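PDB 4WQQ: lectin CEL-I, N-acetyl-D-galactosamine-specific C-type from Cucumaria echinata, which binds carbohydrates in a calcium-dependent manner, naturally favouring galactose and N-acetylgalactosamine, and in this engineered form holds mannose. Local coordinates for residues N41-E54 against A129-E141. The protein carries 3 engineered substitutions. Sequence-based numbering, arbitrary orientation.
Sequences NVRSDLVSVHSAAE and AAQAKYMCKLTFE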
loop_
_atom_site.group_PDB
_atom_site.type_symbol
_atom_site.label_atom_id
_atom_site.label_comp_id
_atom_site.label_asym_id
_atom_site.label_seq_id
_atom_site.Cartn_x
_atom_site.Cartn_y
_atom_site.Cartn_z
ATOM N N ASN A 41 5.859 3.922 4.818
ATOM C CA ASN A 41 7.167 3.434 4.343
ATOM C C ASN A 41 7.059 2.739 3.021
ATOM O O ASN A 41 7.630 1.690 2.780
ATOM C CB ASN A 41 7.814 2.523 5.391
ATOM C CG ASN A 41 8.122 3.262 6.637
ATOM O OD1 ASN A 41 8.568 4.416 6.604
ATOM N ND2 ASN A 41 7.737 2.693 7.741
ATOM N N VAL A 42 6.261 3.341 2.139
ATOM C CA VAL A 42 6.146 2.833 0.766
ATOM C C VAL A 42 7.041 3.626 -0.173
ATOM O O VAL A 42 6.829 4.834 -0.417
ATOM C CB VAL A 42 4.703 2.883 0.229
ATOM C CG1 VAL A 42 4.593 2.302 -1.161
ATOM C CG2 VAL A 42 3.764 2.142 1.175
ATOM N N ARG A 43 8.048 2.967 -0.701
ATOM C CA ARG A 43 8.867 3.588 -1.758
ATOM C C ARG A 43 8.234 3.310 -3.088
ATOM O O ARG A 43 7.905 2.189 -3.394
ATOM C CB ARG A 43 10.300 3.008 -1.714
ATOM C CG ARG A 43 11.085 3.280 -2.985
ATOM C CD ARG A 43 12.424 2.574 -3.083
ATOM N NE ARG A 43 13.317 3.033 -2.045
ATOM C CZ ARG A 43 14.031 4.145 -2.116
ATOM N NH1 ARG A 43 14.156 4.814 -3.252
ATOM N NH2 ARG A 43 14.689 4.553 -1.072
ATOM N N SER A 44 8.036 4.370 -3.876
ATOM C CA SER A 44 7.777 4.264 -5.288
ATOM C C SER A 44 9.026 4.656 -6.018
ATOM O O SER A 44 9.665 5.616 -5.677
ATOM C CB SER A 44 6.594 5.154 -5.665
ATOM O OG SER A 44 6.270 5.111 -7.057
ATOM N N ASP A 45 9.399 3.894 -7.040
ATOM C CA ASP A 45 10.673 4.137 -7.734
ATOM C C ASP A 45 10.591 3.512 -9.111
ATOM O O ASP A 45 9.583 2.807 -9.465
ATOM C CB ASP A 45 11.795 3.578 -6.886
ATOM C CG ASP A 45 13.096 4.306 -7.041
ATOM O OD1 ASP A 45 13.432 4.743 -8.188
ATOM O OD2 ASP A 45 13.875 4.338 -6.056
ATOM N N LEU A 46 11.530 3.806 -9.960
ATOM C CA LEU A 46 11.645 3.047 -11.200
ATOM C C LEU A 46 11.773 1.541 -10.884
ATOM O O LEU A 46 12.351 1.178 -9.899
ATOM C CB LEU A 46 12.863 3.516 -12.001
ATOM C CG LEU A 46 12.614 4.807 -12.811
ATOM C CD1 LEU A 46 13.912 5.413 -13.271
ATOM C CD2 LEU A 46 11.648 4.634 -13.978
ATOM N N VAL A 47 11.223 0.705 -11.740
ATOM C CA VAL A 47 11.208 -0.757 -11.526
ATOM C C VAL A 47 12.642 -1.278 -11.447
ATOM O O VAL A 47 13.543 -0.899 -12.230
ATOM C CB VAL A 47 10.341 -1.412 -12.642
ATOM C CG1 VAL A 47 10.983 -1.203 -14.002
ATOM C CG2 VAL A 47 10.109 -2.874 -12.363
ATOM N N SER A 48 12.867 -2.160 -10.476
ATOM C CA SER A 48 14.058 -3.003 -10.422
ATOM C C SER A 48 13.636 -4.422 -10.740
ATOM O O SER A 48 12.493 -4.751 -10.490
ATOM C CB SER A 48 14.700 -2.907 -9.070
ATOM O OG SER A 48 13.827 -3.346 -8.037
ATOM N N VAL A 49 14.559 -5.251 -11.245
ATOM C CA VAL A 49 14.202 -6.601 -11.844
ATOM C C VAL A 49 15.118 -7.630 -11.195
ATOM O O VAL A 49 16.339 -7.512 -11.261
ATOM C CB VAL A 49 14.318 -6.599 -13.369
ATOM C CG1 VAL A 49 13.829 -7.933 -13.969
ATOM C CG2 VAL A 49 13.436 -5.486 -13.934
ATOM N N HIS A 50 14.492 -8.589 -10.524
ATOM C CA HIS A 50 15.302 -9.565 -9.759
ATOM C C HIS A 50 15.180 -11.020 -10.146
ATOM O O HIS A 50 15.778 -11.834 -9.448
ATOM C CB HIS A 50 15.081 -9.365 -8.277
ATOM C CG HIS A 50 15.525 -8.029 -7.827
ATOM N ND1 HIS A 50 16.835 -7.716 -7.569
ATOM C CD2 HIS A 50 14.816 -6.882 -7.645
ATOM C CE1 HIS A 50 16.911 -6.444 -7.210
ATOM N NE2 HIS A 50 15.700 -5.910 -7.268
ATOM N N SER A 51 14.447 -11.311 -11.199
ATOM C CA SER A 51 14.326 -12.651 -11.746
ATOM C C SER A 51 13.757 -12.647 -13.137
ATOM O O SER A 51 13.176 -11.655 -13.589
ATOM C CB SER A 51 13.384 -13.442 -10.840
ATOM O OG SER A 51 12.037 -12.996 -10.926
ATOM N N ALA A 52 13.779 -13.812 -13.805
ATOM C CA ALA A 52 13.203 -13.929 -15.102
ATOM C C ALA A 52 11.718 -13.725 -15.036
ATOM O O ALA A 52 11.122 -13.227 -15.969
ATOM C CB ALA A 52 13.554 -15.334 -15.666
ATOM N N ALA A 53 11.100 -14.171 -13.945
ATOM C CA ALA A 53 9.672 -14.072 -13.798
ATOM C C ALA A 53 9.320 -12.584 -13.691
ATOM O O ALA A 53 8.374 -12.141 -14.330
ATOM C CB ALA A 53 9.222 -14.816 -12.561
ATOM N N GLU A 54 10.079 -11.854 -12.884
ATOM C CA GLU A 54 9.816 -10.394 -12.767
ATOM C C GLU A 54 10.020 -9.691 -14.109
ATOM O O GLU A 54 9.222 -8.864 -14.500
ATOM C CB GLU A 54 10.636 -9.764 -11.644
ATOM C CG GLU A 54 10.198 -8.303 -11.363
ATOM C CD GLU A 54 10.789 -7.683 -10.107
ATOM O OE1 GLU A 54 11.877 -8.126 -9.620
ATOM O OE2 GLU A 54 10.145 -6.683 -9.641
ATOM N N ALA A 129 19.872 12.099 -22.633
ATOM C CA ALA A 129 18.991 12.802 -23.551
ATOM C C ALA A 129 17.992 11.899 -24.236
ATOM O O ALA A 129 17.065 12.372 -24.797
ATOM C CB ALA A 129 19.818 13.535 -24.596
ATOM N N ALA A 130 18.210 10.579 -24.212
ATOM C CA ALA A 130 17.281 9.631 -24.773
ATOM C C ALA A 130 15.945 9.688 -24.058
ATOM O O ALA A 130 15.831 10.184 -22.922
ATOM C CB ALA A 130 17.897 8.246 -24.663
ATOM N N GLN A 131 14.917 9.263 -24.762
ATOM C CA GLN A 131 13.604 9.220 -24.166
ATOM C C GLN A 131 13.007 7.821 -24.344
ATOM O O GLN A 131 13.338 7.125 -25.284
ATOM C CB GLN A 131 12.682 10.302 -24.754
ATOM C CG GLN A 131 13.250 11.705 -24.518
ATOM C CD GLN A 131 12.274 12.852 -24.394
ATOM O OE1 GLN A 131 12.692 14.029 -24.402
ATOM N NE2 GLN A 131 11.021 12.577 -24.291
ATOM N N ALA A 132 12.118 7.444 -23.416
ATOM C CA ALA A 132 11.515 6.159 -23.335
ATOM C C ALA A 132 10.285 6.247 -22.473
ATOM O O ALA A 132 10.100 7.251 -21.789
ATOM C CB ALA A 132 12.457 5.081 -22.788
ATOM N N LYS A 133 9.482 5.163 -22.507
ATOM C CA LYS A 133 8.327 5.000 -21.623
ATOM C C LYS A 133 8.877 4.622 -20.234
ATOM O O LYS A 133 10.089 4.441 -20.123
ATOM C CB LYS A 133 7.358 3.969 -22.163
ATOM C CG LYS A 133 7.002 4.187 -23.612
ATOM C CD LYS A 133 6.288 5.496 -23.882
ATOM C CE LYS A 133 6.002 5.648 -25.420
ATOM N NZ LYS A 133 5.077 4.583 -25.904
ATOM N N TYR A 134 8.048 4.525 -19.201
ATOM C CA TYR A 134 8.593 4.112 -17.907
ATOM C C TYR A 134 7.597 3.329 -17.075
ATOM O O TYR A 134 6.426 3.360 -17.293
ATOM C CB TYR A 134 9.206 5.293 -17.147
ATOM C CG TYR A 134 8.225 6.354 -16.735
ATOM C CD1 TYR A 134 7.830 7.339 -17.607
ATOM C CD2 TYR A 134 7.736 6.406 -15.399
ATOM C CE1 TYR A 134 6.972 8.320 -17.185
ATOM C CE2 TYR A 134 6.875 7.359 -14.983
ATOM C CZ TYR A 134 6.471 8.320 -15.864
ATOM O OH TYR A 134 5.592 9.346 -15.493
ATOM N N MET A 135 8.155 2.612 -16.138
ATOM C CA MET A 135 7.380 1.789 -15.236
ATOM C C MET A 135 7.845 2.054 -13.789
ATOM O O MET A 135 9.052 2.016 -13.489
ATOM C CB MET A 135 7.741 0.365 -15.584
ATOM C CG MET A 135 7.239 -0.720 -14.689
ATOM S SD MET A 135 5.666 -1.354 -15.202
ATOM C CE MET A 135 5.803 -1.882 -16.969
ATOM N N CYS A 136 6.884 2.207 -12.902
ATOM C CA CYS A 136 7.179 2.349 -11.495
ATOM C C CYS A 136 6.811 1.096 -10.708
ATOM O O CYS A 136 6.025 0.261 -11.183
ATOM C CB CYS A 136 6.425 3.522 -10.898
ATOM S SG CYS A 136 6.583 5.072 -11.856
ATOM N N LYS A 137 7.385 0.993 -9.534
ATOM C CA LYS A 137 7.214 -0.204 -8.674
ATOM C C LYS A 137 7.113 0.332 -7.286
ATOM O O LYS A 137 7.899 1.190 -6.908
ATOM C CB LYS A 137 8.436 -1.092 -8.839
ATOM C CG LYS A 137 8.593 -2.296 -7.961
ATOM C CD LYS A 137 9.848 -3.112 -8.406
ATOM C CE LYS A 137 10.234 -4.115 -7.330
ATOM N NZ LYS A 137 11.343 -5.018 -7.711
ATOM N N LEU A 138 6.194 -0.246 -6.498
ATOM C CA LEU A 138 6.160 -0.051 -5.070
ATOM C C LEU A 138 6.919 -1.099 -4.296
ATOM O O LEU A 138 6.776 -2.294 -4.564
ATOM C CB LEU A 138 4.730 -0.049 -4.610
ATOM C CG LEU A 138 3.844 0.997 -5.268
ATOM C CD1 LEU A 138 2.528 0.938 -4.583
ATOM C CD2 LEU A 138 4.354 2.453 -5.272
ATOM N N THR A 139 7.684 -0.625 -3.309
ATOM C CA THR A 139 8.389 -1.501 -2.377
ATOM C C THR A 139 7.921 -1.119 -0.950
ATOM O O THR A 139 7.998 0.031 -0.528
ATOM C CB THR A 139 9.935 -1.374 -2.511
ATOM O OG1 THR A 139 10.308 -1.738 -3.847
ATOM C CG2 THR A 139 10.683 -2.292 -1.540
ATOM N N PHE A 140 7.465 -2.126 -0.202
ATOM C CA PHE A 140 7.013 -1.950 1.171
ATOM C C PHE A 140 8.138 -2.188 2.086
ATOM O O PHE A 140 8.461 -3.312 2.423
ATOM C CB PHE A 140 5.827 -2.814 1.421
ATOM C CG PHE A 140 4.761 -2.586 0.385
ATOM C CD1 PHE A 140 3.936 -1.495 0.450
ATOM C CD2 PHE A 140 4.606 -3.462 -0.668
ATOM C CE1 PHE A 140 2.986 -1.291 -0.537
ATOM C CE2 PHE A 140 3.687 -3.234 -1.672
ATOM C CZ PHE A 140 2.862 -2.160 -1.618
ATOM N N GLU A 141 8.769 -1.063 2.403
ATOM C CA GLU A 141 10.003 -0.975 3.141
ATOM C C GLU A 141 9.765 -1.077 4.619
ATOM O O GLU A 141 8.646 -1.061 5.138
ATOM C CB GLU A 141 10.713 0.329 2.817
ATOM C CG GLU A 141 11.127 0.381 1.380
ATOM C CD GLU A 141 12.066 1.530 1.080
ATOM O OE1 GLU A 141 12.939 1.363 0.197
ATOM O OE2 GLU A 141 11.939 2.567 1.727
ATOM O OXT GLU A 141 10.758 -1.216 5.359
HETATM O O HOH W 1 14.263 3.863 1.750
#
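Three oxygens grip the ammonium of Lys-137 where the C-terminal strand of the C-type lectin fold, 132-140, runs antiparallel to strand 42-46. Lys-137 NZ forms a salt bridge with Glu-54 OE2 at 2.8 Å, on the syn lone pair of the carboxylate, and donates to Ser-48 OG and, from above the carbonyl plane, to Ser-48 O. The lysine chain is extended throughout (chi1 173°), which carries its nitrogen past Val-47, whose CG2 lies 4.0 Å from Lys-137 CD, to the start of helix 52-65. Glu-54 OE2 also bonds Tyr-16 OH, and OE1 of the same carboxylate accepts from the backbone N of His-50, so the carboxylate is held at both oxygens; Ser-48 OG has a second partner in Asp-89.

Between the strands, Arg-43 with Thr-139 and Asp-45 with Lys-137 are the hydrogen-bonded pairs, and Thr-139 N reaches Arg-43 O at 2.8 Å. On the face shared by Val-42, Ser-44, Leu-138 and Phe-140, Val-42 CG2 lies 3.7 Å from Phe-140 CD1 and Leu-138 CD2 presses on Ser-44 CB at 3.5 Å; Leu-40 of the second subunit packs on Val-42 and Leu-138. Arg-43, on the other face, links two acids: NH1 bonds Asp-45 OD2, whose partner oxygen OD1 is bonded to Thr-88, while Arg-43 NE lies 2.8 Å from Glu-141 OE1, which sits in the guanidinium plane, although the nitrogen meets the carboxylate from 42° above its plane. A water joins Arg-43 NH2 to Glu-141 OE2, donating to the latter at 2.7 Å.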